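Local coordinates for RNA-binding protein, putative (Trypanosoma brucei, PDB 6E4O) that probably binds mRNA through this RNA recognition motif, one domain of the longer kinetoplastid RNA-editing protein TbRGG2, which binds and remodels RNA, at residues A[19-27]-A[58-68]. Sequence-based numbering, arbitrary orientation.
Sequences TLKDHLRQA and LQASELEGATL
His23 and Ser61 meet because of their first torsions: CG of His23 stands anti to its backbone N (chi1 -176°), which carries the imidazole out from the helix, while OG of Ser61 sits between its own N and carbonyl carbon (chi1 58°), where it can reach both His23 NE2 and Leu58 O. The bond that results, from His23 NE2 to Ser61 OG, is 2.9 Å long and close to straight at 162°, with the oxygen practically in the ring plane. Ser61 OG in turn donates to Leu58 O at 2.7 Å. Leu58 O also takes Ser61 N from the same face, so two bonds grip this carbonyl across the type II Leu58-Ser61 turn, while the hydroxyl accepts from the histidine.

Leu63 lies over one face of the imidazole, its CB 4.2 Å from the ring centroid and almost on the normal, a CH-pi contact. The two side chains run antiparallel past one another, which sets Leu63 CD2 against His23 CB at 3.7 Å. The same methyl packs on Leu20 CD1, and Leu68 CD1 touches both Leu20 and the imidazole. Farther along, Leu58 CD1 touches both Leu24 CD2 and Ala27 CB (3.8 Å to the latter), and its CD2 lies against the amide of Gln26, which is tied back to His23 O. At the other end Thr19 CG2 meets the carboxylate carbon CD of Glu64 at 3.7 Å; a water links Thr19 OG1 to Glu64 OE1, which is also hydrogen-bonded to Thr15.

In this RRM, whose two helices cover one face of the sheet, helix 17-24 and the turn after it pack on the edge hairpin 62-63/66-70 and on Leu58, just past helix 48-57. Leu20 and Leu24 continue onto strand 40-45, and Ala27 reaches helix 48-57.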
ATOM      1  N   THR A  19      -2.703   2.985  -9.219  1.00 12.07           N
ATOM      2  CA  THR A  19      -1.546   3.812  -8.890  1.00 13.25           C
ATOM      3  C   THR A  19      -0.890   3.365  -7.583  1.00 16.74           C
ATOM      4  O   THR A  19       0.337   3.296  -7.481  1.00 12.40           O
ATOM      5  CB  THR A  19      -1.952   5.287  -8.800  1.00 15.72           C
ATOM      6  OG1 THR A  19      -2.448   5.701 -10.077  1.00 16.81           O
ATOM      7  CG2 THR A  19      -0.765   6.153  -8.406  1.00 18.74           C
ATOM      8  N   LEU A  20      -1.711   3.059  -6.586  1.00 13.19           N
ATOM      9  CA  LEU A  20      -1.204   2.528  -5.324  1.00  9.58           C
ATOM     10  C   LEU A  20      -0.549   1.179  -5.547  1.00 10.55           C
ATOM     11  O   LEU A  20       0.520   0.891  -5.004  1.00  8.97           O
ATOM     12  CB  LEU A  20      -2.339   2.390  -4.312  1.00 12.17           C
ATOM     13  CG  LEU A  20      -1.905   1.794  -2.970  1.00 10.61           C
ATOM     14  CD1 LEU A  20      -0.789   2.629  -2.349  1.00 16.39           C
ATOM     15  CD2 LEU A  20      -3.099   1.704  -2.027  1.00 11.25           C
ATOM     16  N   LYS A  21      -1.194   0.344  -6.350  1.00 10.34           N
ATOM     17  CA  LYS A  21      -0.649  -0.970  -6.644  1.00 13.43           C
ATOM     18  C   LYS A  21       0.742  -0.846  -7.264  1.00 13.81           C
ATOM     19  O   LYS A  21       1.672  -1.540  -6.855  1.00 12.24           O
ATOM     20  CB  LYS A  21      -1.571  -1.760  -7.573  1.00 14.45           C
ATOM     21  CG  LYS A  21      -1.009  -3.120  -7.965  1.00 14.64           C
ATOM     22  CD  LYS A  21      -1.967  -3.867  -8.876  1.00 27.77           C
ATOM     23  CE  LYS A  21      -1.389  -5.197  -9.342  1.00 38.62           C
ATOM     24  NZ  LYS A  21      -2.388  -5.972 -10.131  1.00 44.11           N
ATOM     25  N   ASP A  22       0.890   0.037  -8.248  1.00 11.89           N
ATOM     26  CA  ASP A  22       2.189   0.206  -8.891  1.00 10.54           C
ATOM     27  C   ASP A  22       3.251   0.682  -7.908  1.00 12.31           C
ATOM     28  O   ASP A  22       4.405   0.250  -7.977  1.00 15.34           O
ATOM     29  CB  ASP A  22       2.112   1.158 -10.091  1.00 15.24           C
ATOM     30  CG  ASP A  22       1.569   0.485 -11.335  1.00 24.32           C
ATOM     31  OD1 ASP A  22       1.614  -0.762 -11.416  1.00 24.67           O
ATOM     32  OD2 ASP A  22       1.101   1.206 -12.238  1.00 29.72           O
ATOM     33  N   HIS A  23       2.870   1.583  -7.010  1.00 11.88           N
ATOM     34  CA  HIS A  23       3.784   2.068  -5.986  1.00  9.40           C
ATOM     35  C   HIS A  23       4.277   0.904  -5.112  1.00 13.10           C
ATOM     36  O   HIS A  23       5.469   0.780  -4.814  1.00 12.66           O
ATOM     37  CB  HIS A  23       3.095   3.136  -5.132  1.00 12.15           C
ATOM     38  CG  HIS A  23       3.991   3.764  -4.108  1.00 12.28           C
ATOM     39  ND1 HIS A  23       5.043   4.586  -4.442  1.00 16.28           N
ATOM     40  CD2 HIS A  23       3.972   3.697  -2.756  1.00 10.84           C
ATOM     41  CE1 HIS A  23       5.646   4.994  -3.334  1.00 15.61           C
ATOM     42  NE2 HIS A  23       5.015   4.469  -2.302  1.00 13.13           N
ATOM     43  N   LEU A  24       3.352   0.039  -4.718  1.00 10.46           N
ATOM     44  CA  LEU A  24       3.659  -1.038  -3.782  1.00 10.23           C
ATOM     45  C   LEU A  24       4.320  -2.239  -4.452  1.00 12.19           C
ATOM     46  O   LEU A  24       4.839  -3.130  -3.777  1.00 13.71           O
ATOM     47  CB  LEU A  24       2.385  -1.458  -3.041  1.00 10.94           C
ATOM     48  CG  LEU A  24       1.853  -0.383  -2.097  1.00 14.73           C
ATOM     49  CD1 LEU A  24       0.486  -0.793  -1.555  1.00 15.93           C
ATOM     50  CD2 LEU A  24       2.827  -0.128  -0.962  1.00 15.69           C
ATOM     51  N   ARG A  25       4.307  -2.271  -5.782  1.00 11.80           N
ATOM     52  CA  ARG A  25       5.002  -3.339  -6.497  1.00 14.15           C
ATOM     53  C   ARG A  25       6.504  -3.247  -6.251  1.00 13.04           C
ATOM     54  O   ARG A  25       7.247  -4.170  -6.565  1.00 14.85           O
ATOM     55  CB  ARG A  25       4.710  -3.300  -8.000  1.00 18.57           C
ATOM     56  CG  ARG A  25       3.365  -3.896  -8.394  1.00 21.18           C
ATOM     57  CD  ARG A  25       3.397  -4.382  -9.838  1.00 28.74           C
ATOM     58  NE  ARG A  25       3.390  -3.279 -10.788  1.00 36.78           N
ATOM     59  CZ  ARG A  25       4.029  -3.281 -11.953  1.00 34.06           C
ATOM     60  NH1 ARG A  25       4.756  -4.330 -12.331  1.00 29.89           N
ATOM     61  NH2 ARG A  25       3.945  -2.220 -12.739  1.00 36.81           N
ATOM     62  N   GLN A  26       6.950  -2.123  -5.694  1.00 12.38           N
ATOM     63  CA  GLN A  26       8.339  -1.999  -5.272  1.00 14.74           C
ATOM     64  C   GLN A  26       8.676  -3.037  -4.207  1.00 12.81           C
ATOM     65  O   GLN A  26       9.838  -3.404  -4.036  1.00 12.04           O
ATOM     66  CB  GLN A  26       8.600  -0.619  -4.677  1.00 12.55           C
ATOM     67  CG  GLN A  26       8.594   0.530  -5.679  1.00 14.28           C
ATOM     68  CD  GLN A  26       8.906   1.841  -4.996  1.00 18.76           C
ATOM     69  OE1 GLN A  26      10.067   2.176  -4.785  1.00 17.93           O
ATOM     70  NE2 GLN A  26       7.865   2.574  -4.616  1.00 17.37           N
ATOM     71  N   ALA A  27       7.658  -3.485  -3.477  1.00 13.92           N
ATOM     72  CA  ALA A  27       7.863  -4.425  -2.380  1.00 13.66           C
ATOM     73  C   ALA A  27       7.519  -5.855  -2.771  1.00 14.95           C
ATOM     74  O   ALA A  27       8.035  -6.801  -2.185  1.00 16.69           O
ATOM     75  CB  ALA A  27       7.047  -4.013  -1.178  1.00 12.17           C
ATOM     76  N   LEU A  58       8.934   0.920   2.650  1.00 11.45           N
ATOM     77  CA  LEU A  58       8.125   1.922   1.954  1.00  8.66           C
ATOM     78  C   LEU A  58       7.334   2.797   2.922  1.00 11.95           C
ATOM     79  O   LEU A  58       6.496   3.579   2.509  1.00 12.85           O
ATOM     80  CB  LEU A  58       7.186   1.255   0.929  1.00  9.93           C
ATOM     81  CG  LEU A  58       7.836   0.470  -0.226  1.00  9.50           C
ATOM     82  CD1 LEU A  58       6.760  -0.182  -1.096  1.00 13.03           C
ATOM     83  CD2 LEU A  58       8.708   1.388  -1.101  1.00 12.00           C
ATOM     84  N   GLN A  59       7.626   2.668   4.211  1.00  9.89           N
ATOM     85  CA  GLN A  59       6.981   3.494   5.218  1.00  9.50           C
ATOM     86  C   GLN A  59       7.262   4.963   4.941  1.00 10.16           C
ATOM     87  O   GLN A  59       8.398   5.335   4.636  1.00 11.24           O
ATOM     88  CB  GLN A  59       7.490   3.123   6.609  1.00  9.98           C
ATOM     89  CG  GLN A  59       6.799   3.859   7.755  1.00  9.53           C
ATOM     90  CD  GLN A  59       5.321   3.538   7.819  1.00 11.93           C
ATOM     91  OE1 GLN A  59       4.529   4.041   7.016  1.00 12.29           O
ATOM     92  NE2 GLN A  59       4.948   2.674   8.751  1.00 16.72           N
ATOM     93  N   ALA A  60       6.225   5.786   5.039  1.00  9.78           N
ATOM     94  CA  ALA A  60       6.357   7.226   4.860  1.00 11.14           C
ATOM     95  C   ALA A  60       6.941   7.617   3.500  1.00 15.04           C
ATOM     96  O   ALA A  60       7.572   8.667   3.363  1.00 12.81           O
ATOM     97  CB  ALA A  60       7.179   7.826   5.994  1.00 11.91           C
ATOM     98  N   SER A  61       6.726   6.778   2.491  1.00 12.29           N
ATOM     99  CA  SER A  61       7.114   7.135   1.136  1.00 13.50           C
ATOM    100  C   SER A  61       6.050   8.018   0.489  1.00 11.30           C
ATOM    101  O   SER A  61       4.873   7.925   0.797  1.00 11.10           O
ATOM    102  CB  SER A  61       7.378   5.891   0.280  1.00 17.19           C
ATOM    103  OG  SER A  61       6.239   5.050   0.229  1.00 14.75           O
ATOM    104  N   GLU A  62       6.476   8.899  -0.401  1.00  9.50           N
ATOM    105  CA  GLU A  62       5.541   9.801  -1.056  1.00 11.47           C
ATOM    106  C   GLU A  62       4.967   9.191  -2.327  1.00 13.74           C
ATOM    107  O   GLU A  62       5.697   8.625  -3.147  1.00 14.93           O
ATOM    108  CB  GLU A  62       6.222  11.134  -1.376  1.00 12.83           C
ATOM    109  CG  GLU A  62       5.239  12.275  -1.537  1.00 20.31           C
ATOM    110  CD  GLU A  62       5.926  13.598  -1.790  1.00 17.42           C
ATOM    111  OE1 GLU A  62       6.165  14.339  -0.814  1.00 20.83           O
ATOM    112  OE2 GLU A  62       6.208  13.892  -2.965  1.00 23.28           O
ATOM    113  N   LEU A  63       3.652   9.297  -2.477  1.00 11.46           N
ATOM    114  CA  LEU A  63       2.974   8.874  -3.697  1.00 13.48           C
ATOM    115  C   LEU A  63       2.049   9.988  -4.161  1.00 15.25           C
ATOM    116  O   LEU A  63       1.160  10.430  -3.422  1.00 13.40           O
ATOM    117  CB  LEU A  63       2.180   7.582  -3.464  1.00 14.75           C
ATOM    118  CG  LEU A  63       1.331   7.077  -4.645  1.00 14.05           C
ATOM    119  CD1 LEU A  63       2.159   6.876  -5.898  1.00 12.11           C
ATOM    120  CD2 LEU A  63       0.610   5.787  -4.267  1.00 13.03           C
ATOM    121  N   GLU A  64       2.269  10.460  -5.383  1.00 12.27           N
ATOM    122  CA  GLU A  64       1.477  11.564  -5.911  1.00 13.49           C
ATOM    123  C   GLU A  64       1.399  12.710  -4.910  1.00 16.82           C
ATOM    124  O   GLU A  64       0.326  13.291  -4.682  1.00 15.53           O
ATOM    125  CB  GLU A  64       0.079  11.086  -6.302  1.00 16.22           C
ATOM    126  CG  GLU A  64       0.103   9.989  -7.355  1.00 17.20           C
ATOM    127  CD  GLU A  64      -1.217   9.846  -8.102  1.00 26.05           C
ATOM    128  OE1 GLU A  64      -2.268   9.655  -7.450  1.00 24.10           O
ATOM    129  OE2 GLU A  64      -1.202   9.920  -9.347  1.00 29.23           O
ATOM    130  N   GLY A  65       2.548  13.011  -4.304  1.00 18.58           N
ATOM    131  CA  GLY A  65       2.706  14.181  -3.460  1.00 17.68           C
ATOM    132  C   GLY A  65       2.239  14.011  -2.031  1.00 16.25           C
ATOM    133  O   GLY A  65       2.288  14.965  -1.258  1.00 15.81           O
ATOM    134  N   ALA A  66       1.789  12.804  -1.678  1.00 13.80           N
ATOM    135  CA  ALA A  66       1.291  12.527  -0.334  1.00 13.17           C
ATOM    136  C   ALA A  66       2.110  11.438   0.351  1.00 13.26           C
ATOM    137  O   ALA A  66       2.424  10.419  -0.262  1.00 14.23           O
ATOM    138  CB  ALA A  66      -0.180  12.105  -0.396  1.00 13.38           C
ATOM    139  N   THR A  67       2.428  11.647   1.627  1.00 14.38           N
ATOM    140  CA  THR A  67       3.198  10.679   2.404  1.00 16.19           C
ATOM    141  C   THR A  67       2.286   9.594   2.946  1.00 13.60           C
ATOM    142  O   THR A  67       1.285   9.890   3.603  1.00 14.84           O
ATOM    143  CB  THR A  67       3.883  11.345   3.596  1.00 20.23           C
ATOM    144  OG1 THR A  67       4.781  12.346   3.114  1.00 22.19           O
ATOM    145  CG2 THR A  67       4.654  10.320   4.414  1.00 14.14           C
ATOM    146  N   LEU A  68       2.641   8.340   2.689  1.00 10.89           N
ATOM    147  CA  LEU A  68       1.797   7.217   3.103  1.00  9.62           C
ATOM    148  C   LEU A  68       2.229   6.660   4.445  1.00 13.82           C
ATOM    149  O   LEU A  68       3.418   6.617   4.754  1.00 13.27           O
ATOM    150  CB  LEU A  68       1.848   6.098   2.066  1.00 11.79           C
ATOM    151  CG  LEU A  68       1.552   6.454   0.611  1.00 14.93           C
ATOM    152  CD1 LEU A  68       1.624   5.203  -0.227  1.00 15.40           C
ATOM    153  CD2 LEU A  68       0.200   7.126   0.472  1.00 15.24           C
TER
HETATM  154  O   HOH W   1      -4.126   7.694  -9.343  1.00 21.38           O